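Local coordinates for CRISPR-associated protein Cse2 (Thermus thermophilus, PDB 2ZCA) that probably serves as the small subunit of the type I-E CRISPR surveillance complex, Cascade, in adaptive immunity against viruses and plasmids, at residues F7-Q15 and V65-H76; L104-L115 and L131-F139. All coordinates share one frame; numbering follows the deposited sequence.

Interaction 1 (F7-Q15 and V65-H76)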
# COMPACT_ATOMS: atom_id res chain seq x y z
N PHE A 7 -0.89 9.12 7.57
CA PHE A 7 -0.36 7.81 7.95
C PHE A 7 1.12 7.70 7.60
O PHE A 7 1.90 7.09 8.33
CB PHE A 7 -1.16 6.70 7.26
CG PHE A 7 -0.90 5.33 7.83
CD1 PHE A 7 -1.00 5.11 9.20
CD2 PHE A 7 -0.55 4.27 7.00
CE1 PHE A 7 -0.76 3.85 9.74
CE2 PHE A 7 -0.31 3.01 7.53
CZ PHE A 7 -0.41 2.80 8.90
N LEU A 8 1.51 8.31 6.48
CA LEU A 8 2.90 8.26 6.07
C LEU A 8 3.76 8.96 7.13
O LEU A 8 4.85 8.51 7.45
CB LEU A 8 3.08 8.96 4.72
CG LEU A 8 4.52 9.02 4.21
CD1 LEU A 8 5.09 7.61 4.05
CD2 LEU A 8 4.53 9.75 2.88
N ASP A 9 3.25 10.08 7.65
CA ASP A 9 3.97 10.82 8.68
C ASP A 9 4.15 9.91 9.90
O ASP A 9 5.22 9.86 10.50
CB ASP A 9 3.17 12.07 9.09
CG ASP A 9 3.91 12.92 10.10
OD1 ASP A 9 4.96 13.50 9.74
OD2 ASP A 9 3.45 13.02 11.26
N TRP A 10 3.09 9.19 10.25
CA TRP A 10 3.12 8.28 11.39
C TRP A 10 4.17 7.19 11.18
O TRP A 10 4.98 6.92 12.07
CB TRP A 10 1.74 7.65 11.59
CG TRP A 10 1.69 6.58 12.65
CD1 TRP A 10 1.89 5.24 12.48
CD2 TRP A 10 1.45 6.78 14.05
NE1 TRP A 10 1.79 4.59 13.69
CE2 TRP A 10 1.52 5.50 14.67
CE3 TRP A 10 1.18 7.90 14.84
CZ2 TRP A 10 1.33 5.33 16.04
CZ3 TRP A 10 0.99 7.72 16.21
CH2 TRP A 10 1.06 6.44 16.79
N LEU A 11 4.17 6.58 10.00
CA LEU A 11 5.14 5.53 9.70
C LEU A 11 6.56 6.08 9.72
O LEU A 11 7.47 5.44 10.25
CB LEU A 11 4.84 4.89 8.34
CG LEU A 11 3.51 4.12 8.31
CD1 LEU A 11 3.23 3.63 6.89
CD2 LEU A 11 3.59 2.94 9.26
N LYS A 12 6.76 7.27 9.16
CA LYS A 12 8.09 7.89 9.14
C LYS A 12 8.57 8.19 10.55
O LYS A 12 9.76 8.07 10.85
CB LYS A 12 8.07 9.18 8.30
CG LYS A 12 8.09 8.93 6.80
CD LYS A 12 9.39 8.24 6.41
CE LYS A 12 9.39 7.82 4.95
NZ LYS A 12 10.66 7.12 4.61
N ARG A 13 7.65 8.60 11.42
CA ARG A 13 7.99 8.90 12.80
C ARG A 13 8.42 7.60 13.50
O ARG A 13 9.39 7.59 14.26
CB ARG A 13 6.79 9.51 13.52
CG ARG A 13 7.03 9.83 14.98
CD ARG A 13 5.79 10.44 15.63
NE ARG A 13 6.03 10.78 17.03
CZ ARG A 13 5.11 11.32 17.83
NH1 ARG A 13 3.90 11.58 17.37
NH2 ARG A 13 5.42 11.60 19.09
N LEU A 14 7.69 6.52 13.22
CA LEU A 14 7.99 5.21 13.80
C LEU A 14 9.36 4.73 13.35
O LEU A 14 10.15 4.23 14.15
CB LEU A 14 6.95 4.18 13.34
CG LEU A 14 6.10 3.44 14.37
CD1 LEU A 14 5.26 2.39 13.64
CD2 LEU A 14 6.98 2.77 15.41
N GLN A 15 9.64 4.88 12.06
CA GLN A 15 10.91 4.45 11.51
C GLN A 15 12.08 5.23 12.11
O GLN A 15 13.22 4.77 12.10
CB GLN A 15 10.89 4.60 9.98
CG GLN A 15 12.20 4.22 9.29
CD GLN A 15 12.00 3.85 7.84
OE1 GLN A 15 11.12 4.38 7.16
NE2 GLN A 15 12.84 2.94 7.34
N VAL A 65 -0.88 -1.19 3.98
CA VAL A 65 0.09 -0.19 3.57
C VAL A 65 1.31 -0.18 4.50
O VAL A 65 2.44 -0.02 4.04
CB VAL A 65 -0.54 1.22 3.50
CG1 VAL A 65 0.54 2.28 3.30
CG2 VAL A 65 -1.53 1.28 2.35
N ALA A 66 1.09 -0.37 5.80
CA ALA A 66 2.20 -0.41 6.73
C ALA A 66 3.09 -1.61 6.38
O ALA A 66 4.32 -1.51 6.43
CB ALA A 66 1.69 -0.55 8.17
N ALA A 67 2.46 -2.73 6.03
CA ALA A 67 3.21 -3.93 5.67
C ALA A 67 4.02 -3.72 4.40
O ALA A 67 5.19 -4.13 4.32
CB ALA A 67 2.25 -5.11 5.49
N LEU A 68 3.42 -3.09 3.40
CA LEU A 68 4.12 -2.84 2.14
C LEU A 68 5.22 -1.80 2.32
O LEU A 68 6.25 -1.85 1.65
CB LEU A 68 3.11 -2.41 1.07
CG LEU A 68 2.08 -3.50 0.76
CD1 LEU A 68 0.99 -2.96 -0.15
CD2 LEU A 68 2.78 -4.69 0.11
N TYR A 69 4.99 -0.86 3.23
CA TYR A 69 5.97 0.18 3.53
C TYR A 69 7.20 -0.50 4.12
O TYR A 69 8.33 -0.17 3.77
CB TYR A 69 5.35 1.18 4.51
CG TYR A 69 6.27 2.25 5.05
CD1 TYR A 69 7.05 2.02 6.19
CD2 TYR A 69 6.32 3.51 4.47
CE1 TYR A 69 7.85 3.04 6.73
CE2 TYR A 69 7.11 4.53 5.00
CZ TYR A 69 7.87 4.29 6.13
OH TYR A 69 8.63 5.31 6.66
N ALA A 70 6.98 -1.44 5.03
CA ALA A 70 8.08 -2.17 5.65
C ALA A 70 8.83 -3.02 4.63
O ALA A 70 10.06 -3.09 4.66
CB ALA A 70 7.54 -3.05 6.78
N LEU A 71 8.09 -3.66 3.73
CA LEU A 71 8.69 -4.50 2.69
C LEU A 71 9.70 -3.69 1.88
O LEU A 71 10.76 -4.20 1.49
CB LEU A 71 7.61 -5.05 1.76
CG LEU A 71 8.08 -5.84 0.53
CD1 LEU A 71 8.78 -7.12 0.98
CD2 LEU A 71 6.89 -6.17 -0.37
N LYS A 72 9.37 -2.42 1.64
CA LYS A 72 10.23 -1.52 0.88
C LYS A 72 11.15 -0.72 1.80
O LYS A 72 11.77 0.26 1.39
CB LYS A 72 9.38 -0.57 0.03
CG LYS A 72 8.77 -1.23 -1.21
CD LYS A 72 9.83 -1.45 -2.29
CE LYS A 72 9.26 -2.15 -3.52
NZ LYS A 72 10.29 -2.31 -4.59
N ASP A 73 11.23 -1.16 3.05
CA ASP A 73 12.07 -0.51 4.05
C ASP A 73 11.80 0.99 4.16
O ASP A 73 12.73 1.79 4.34
CB ASP A 73 13.55 -0.76 3.73
CG ASP A 73 14.44 -0.62 4.94
OD1 ASP A 73 14.14 -1.27 5.97
OD2 ASP A 73 15.45 0.12 4.86
N GLY A 74 10.53 1.37 4.04
CA GLY A 74 10.14 2.77 4.15
C GLY A 74 10.60 3.69 3.03
O GLY A 74 10.62 4.91 3.21
N ASP A 75 10.96 3.14 1.88
CA ASP A 75 11.41 3.98 0.77
C ASP A 75 10.24 4.64 0.06
O ASP A 75 9.79 4.20 -0.99
CB ASP A 75 12.24 3.15 -0.22
CG ASP A 75 12.84 4.01 -1.33
OD1 ASP A 75 13.00 5.23 -1.12
OD2 ASP A 75 13.17 3.45 -2.39
N HIS A 76 9.75 5.72 0.66
CA HIS A 76 8.64 6.47 0.09
C HIS A 76 9.15 7.47 -0.94
O HIS A 76 10.00 8.32 -0.64
CB HIS A 76 7.87 7.20 1.19
CG HIS A 76 6.87 8.19 0.68
ND1 HIS A 76 7.11 9.55 0.65
CD2 HIS A 76 5.65 8.01 0.13
CE1 HIS A 76 6.08 10.17 0.11
NE2 HIS A 76 5.18 9.26 -0.22
O HOH W 1 11.73 8.09 1.70

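Interaction 2 (L104-L115 and L131-F139)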
# COMPACT_ATOMS: atom_id res chain seq x y z
N LEU A 104 -5.95 -3.97 -11.33
CA LEU A 104 -7.06 -3.04 -11.48
C LEU A 104 -8.40 -3.77 -11.38
O LEU A 104 -9.40 -3.20 -10.95
CB LEU A 104 -6.98 -2.31 -12.82
CG LEU A 104 -5.75 -1.46 -13.11
CD1 LEU A 104 -5.90 -0.81 -14.48
CD2 LEU A 104 -5.59 -0.40 -12.03
N GLU A 105 -8.42 -5.04 -11.78
CA GLU A 105 -9.65 -5.84 -11.77
C GLU A 105 -9.91 -6.59 -10.47
O GLU A 105 -10.94 -7.23 -10.32
CB GLU A 105 -9.61 -6.84 -12.93
CG GLU A 105 -9.49 -6.19 -14.30
CD GLU A 105 -8.84 -7.09 -15.34
OE1 GLU A 105 -8.47 -8.24 -15.01
OE2 GLU A 105 -8.68 -6.63 -16.49
N ALA A 106 -8.98 -6.51 -9.52
CA ALA A 106 -9.11 -7.23 -8.25
C ALA A 106 -10.27 -6.77 -7.38
O ALA A 106 -10.51 -5.57 -7.21
CB ALA A 106 -7.80 -7.12 -7.46
N ASP A 107 -10.99 -7.74 -6.81
CA ASP A 107 -12.10 -7.41 -5.92
C ASP A 107 -11.64 -7.56 -4.47
O ASP A 107 -10.46 -7.76 -4.21
CB ASP A 107 -13.33 -8.30 -6.19
CG ASP A 107 -13.07 -9.78 -5.96
OD1 ASP A 107 -12.21 -10.13 -5.12
OD2 ASP A 107 -13.74 -10.59 -6.62
N ARG A 108 -12.57 -7.45 -3.53
CA ARG A 108 -12.23 -7.53 -2.12
C ARG A 108 -11.41 -8.75 -1.70
O ARG A 108 -10.58 -8.66 -0.80
CB ARG A 108 -13.50 -7.47 -1.26
CG ARG A 108 -14.19 -6.12 -1.28
CD ARG A 108 -15.28 -6.04 -0.23
NE ARG A 108 -15.91 -4.72 -0.18
CZ ARG A 108 -16.66 -4.21 -1.14
NH1 ARG A 108 -16.89 -4.90 -2.25
NH2 ARG A 108 -17.20 -3.00 -1.01
N ASP A 109 -11.63 -9.89 -2.35
CA ASP A 109 -10.90 -11.10 -1.98
C ASP A 109 -9.54 -11.26 -2.65
O ASP A 109 -8.77 -12.15 -2.29
CB ASP A 109 -11.76 -12.34 -2.29
CG ASP A 109 -13.12 -12.29 -1.63
OD1 ASP A 109 -13.18 -12.02 -0.41
OD2 ASP A 109 -14.13 -12.52 -2.33
N GLN A 110 -9.23 -10.39 -3.60
CA GLN A 110 -7.97 -10.48 -4.33
C GLN A 110 -7.01 -9.31 -4.13
O GLN A 110 -5.80 -9.48 -4.28
CB GLN A 110 -8.25 -10.58 -5.83
CG GLN A 110 -9.30 -11.61 -6.24
CD GLN A 110 -9.78 -11.38 -7.66
OE1 GLN A 110 -10.37 -10.33 -7.96
NE2 GLN A 110 -9.54 -12.34 -8.54
N ILE A 111 -7.55 -8.14 -3.81
CA ILE A 111 -6.73 -6.94 -3.67
C ILE A 111 -5.50 -7.01 -2.76
O ILE A 111 -4.43 -6.54 -3.15
CB ILE A 111 -7.61 -5.72 -3.27
CG1 ILE A 111 -6.77 -4.44 -3.32
CG2 ILE A 111 -8.21 -5.92 -1.89
CD1 ILE A 111 -6.15 -4.16 -4.67
N ALA A 112 -5.63 -7.58 -1.57
CA ALA A 112 -4.48 -7.66 -0.67
C ALA A 112 -3.35 -8.46 -1.30
O ALA A 112 -2.20 -8.03 -1.32
CB ALA A 112 -4.89 -8.27 0.67
N PHE A 113 -3.68 -9.64 -1.82
CA PHE A 113 -2.68 -10.50 -2.45
C PHE A 113 -2.04 -9.85 -3.67
O PHE A 113 -0.82 -9.82 -3.80
CB PHE A 113 -3.32 -11.83 -2.87
CG PHE A 113 -2.38 -12.74 -3.61
CD1 PHE A 113 -1.34 -13.39 -2.94
CD2 PHE A 113 -2.54 -12.96 -4.98
CE1 PHE A 113 -0.46 -14.23 -3.63
CE2 PHE A 113 -1.66 -13.79 -5.67
CZ PHE A 113 -0.62 -14.43 -5.00
N ARG A 114 -2.87 -9.32 -4.57
CA ARG A 114 -2.33 -8.70 -5.78
C ARG A 114 -1.53 -7.43 -5.53
O ARG A 114 -0.60 -7.13 -6.27
CB ARG A 114 -3.46 -8.44 -6.78
CG ARG A 114 -3.97 -9.74 -7.36
CD ARG A 114 -5.09 -9.55 -8.37
NE ARG A 114 -5.41 -10.83 -9.00
CZ ARG A 114 -6.46 -11.04 -9.78
NH1 ARG A 114 -7.31 -10.06 -10.05
NH2 ARG A 114 -6.67 -12.25 -10.29
N LEU A 115 -1.89 -6.69 -4.48
CA LEU A 115 -1.16 -5.47 -4.19
C LEU A 115 0.21 -5.83 -3.61
O LEU A 115 1.21 -5.19 -3.94
CB LEU A 115 -1.94 -4.60 -3.20
CG LEU A 115 -1.49 -3.13 -3.13
CD1 LEU A 115 -1.69 -2.44 -4.49
CD2 LEU A 115 -2.30 -2.41 -2.06
N LEU A 131 -0.78 5.64 -2.20
CA LEU A 131 -1.20 4.25 -2.17
C LEU A 131 -2.34 4.05 -1.16
O LEU A 131 -3.33 3.38 -1.47
CB LEU A 131 -0.02 3.33 -1.82
CG LEU A 131 -0.37 1.83 -1.82
CD1 LEU A 131 -0.93 1.44 -3.18
CD2 LEU A 131 0.88 1.01 -1.49
N LEU A 132 -2.21 4.62 0.03
CA LEU A 132 -3.27 4.46 1.02
C LEU A 132 -4.53 5.22 0.61
O LEU A 132 -5.64 4.69 0.71
CB LEU A 132 -2.81 4.95 2.40
CG LEU A 132 -3.90 4.90 3.48
CD1 LEU A 132 -4.40 3.46 3.64
CD2 LEU A 132 -3.36 5.42 4.80
N ASP A 133 -4.38 6.45 0.15
CA ASP A 133 -5.55 7.22 -0.27
C ASP A 133 -6.32 6.46 -1.35
O ASP A 133 -7.55 6.48 -1.37
CB ASP A 133 -5.16 8.60 -0.80
CG ASP A 133 -4.72 9.54 0.31
OD1 ASP A 133 -5.34 9.52 1.39
OD2 ASP A 133 -3.76 10.31 0.09
N ASP A 134 -5.58 5.79 -2.23
CA ASP A 134 -6.21 5.04 -3.31
C ASP A 134 -6.87 3.76 -2.80
O ASP A 134 -8.00 3.45 -3.18
CB ASP A 134 -5.19 4.70 -4.40
CG ASP A 134 -4.74 5.93 -5.18
OD1 ASP A 134 -5.46 6.95 -5.12
OD2 ASP A 134 -3.69 5.85 -5.85
N LEU A 135 -6.18 3.02 -1.94
CA LEU A 135 -6.74 1.78 -1.41
C LEU A 135 -8.02 2.06 -0.61
O LEU A 135 -8.97 1.29 -0.65
CB LEU A 135 -5.69 1.08 -0.53
CG LEU A 135 -6.03 -0.33 -0.01
CD1 LEU A 135 -6.38 -1.25 -1.18
CD2 LEU A 135 -4.85 -0.87 0.77
N LEU A 136 -8.03 3.17 0.10
CA LEU A 136 -9.20 3.55 0.89
C LEU A 136 -10.43 3.78 0.01
O LEU A 136 -11.56 3.59 0.46
CB LEU A 136 -8.91 4.81 1.70
CG LEU A 136 -8.02 4.64 2.93
CD1 LEU A 136 -7.58 6.00 3.46
CD2 LEU A 136 -8.80 3.87 3.99
N ARG A 137 -10.22 4.17 -1.24
CA ARG A 137 -11.32 4.44 -2.15
C ARG A 137 -11.45 3.38 -3.25
O ARG A 137 -12.18 3.56 -4.22
CB ARG A 137 -11.11 5.81 -2.80
CG ARG A 137 -10.99 6.96 -1.80
CD ARG A 137 -10.56 8.24 -2.50
NE ARG A 137 -9.19 8.16 -3.01
CZ ARG A 137 -8.66 9.02 -3.87
NH1 ARG A 137 -9.39 10.04 -4.32
NH2 ARG A 137 -7.41 8.88 -4.29
N TRP A 138 -10.75 2.27 -3.07
CA TRP A 138 -10.73 1.21 -4.06
C TRP A 138 -12.09 0.59 -4.40
O TRP A 138 -12.31 0.17 -5.54
CB TRP A 138 -9.77 0.10 -3.61
CG TRP A 138 -9.41 -0.87 -4.69
CD1 TRP A 138 -10.00 -2.07 -4.95
CD2 TRP A 138 -8.36 -0.72 -5.65
NE1 TRP A 138 -9.38 -2.68 -6.02
CE2 TRP A 138 -8.37 -1.87 -6.46
CE3 TRP A 138 -7.40 0.28 -5.90
CZ2 TRP A 138 -7.46 -2.05 -7.51
CZ3 TRP A 138 -6.50 0.09 -6.95
CH2 TRP A 138 -6.54 -1.06 -7.74
N PHE A 139 -12.99 0.56 -3.43
CA PHE A 139 -14.29 -0.06 -3.66
C PHE A 139 -15.42 0.86 -4.08
O PHE A 139 -16.60 0.51 -3.96
CB PHE A 139 -14.65 -0.88 -2.43
CG PHE A 139 -13.59 -1.87 -2.06
CD1 PHE A 139 -13.30 -2.93 -2.92
CD2 PHE A 139 -12.83 -1.70 -0.91
CE1 PHE A 139 -12.25 -3.80 -2.64
CE2 PHE A 139 -11.78 -2.56 -0.62
CZ PHE A 139 -11.49 -3.62 -1.49

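Interaction 1 (F7-Q15 and V65-H76)
With CG anti to the backbone N in both Tyr69 (chi1 174°) and Gln15 (chi1 178°), the phenol is thrust into a hole between Leu8, Leu11, Lys12 and Gln15, and the extended glutamine reaches over to meet its hydroxyl. The ring is sandwiched: Leu11 CB lies over one face, 3.9 Å from the Tyr69 ring centroid, and Gly74 CA sits 3.3 Å above the plane on the opposite face. Leu8 crosses the phenol at about a right angle, with Leu8 CD1 3.8 Å from Tyr69 CE2. Tyr69 OH donates a weak bond to Gln15 OE1 (2.7 Å), while Gln15 NE2 points almost straight at Asp73 O (3.2 Å, N-H...O 172°), a partner in the amide plane although the donor stands well above the carbonyl plane. Lys12, bent at chi2, brings NZ to Gly74 O (2.6 Å) in the carbonyl plane. Asp73 is the C-prime residue of a Schellman motif ending helix 56-71, and its carboxylate pairs with Arg24. At the deeper end, Phe7 CZ meets Ala66 CB at 4.0 Å. Two side chains of helix 3-15 therefore supply N-H donors to carbonyls just past a helix C-terminus, where the lysine charge would probably be electrostatically favourable.

Interaction 2 (L104-L115 and L131-F139)
Asp107 O accepts from two backbone donors, Gln110 N and Ile111 N, each at 3.0 Å, and so fixes the turn whose Asp107 carbonyl carbon abuts the Phe139 ring edge. The same turn is tied twice more: Asp107 OD1 takes Asp109 N in an Asx turn, and Gln110 OE1 takes Asp107 N on an in-plane lone pair. Arg108, extended from CG to NE, runs over one face of Phe139; CG is 3.3 Å from Phe139 CE1, and the guanidinium lies nearly flat on the ring (planes 16° apart), an off-centre cation-pi stack with Arg108 CZ 4.4 Å from the Phe139 centroid. Inward of this pair, whose arginine is exposed, helices 111-121 and 128-136 run antiparallel as consecutive helices of an all-helical fold; the axes of segments 111-115 and 131-136, at 152°, come no nearer than 13.2 Å, so side chains bridge the gap. Ile111, with CG1 anti to its backbone N, sends CD1 over the indole of Trp138, 4.0 Å from the centroid of its five-membered ring, while Ile111 CG1 touches Leu135 CD1. The indole edge turns to the loop: Trp138 NE1 gives a weak but straight bond to Ala106 O (3.3 Å, 172°). Further along the pair, Leu115 spreads its two methyls, CD1 to Leu131 CD1 and CD2 to Leu135 CD2.

How the interactions relate
The two contacts lie on opposite sides of the chain's centre, their own centres about 18 Å apart, yet they share one apolar seam. Leu132, on the second helix of interaction 2, packs with its methyls on Phe7 and Val65 of interaction 1, and Leu68 of helix 56-71 meets Leu115 and Leu131. Helix 128-136 thus touches both helices of interaction 1 as well as helix 111-121. Interaction 1 is partly buried and joins helices far apart in sequence at -47°, closing its outer end with side-chain bonds to loop carbonyls; interaction 2 is more buried, links neighbouring helices, and relies chiefly on aliphatic and aromatic packing, with a charged stack at its exposed margin.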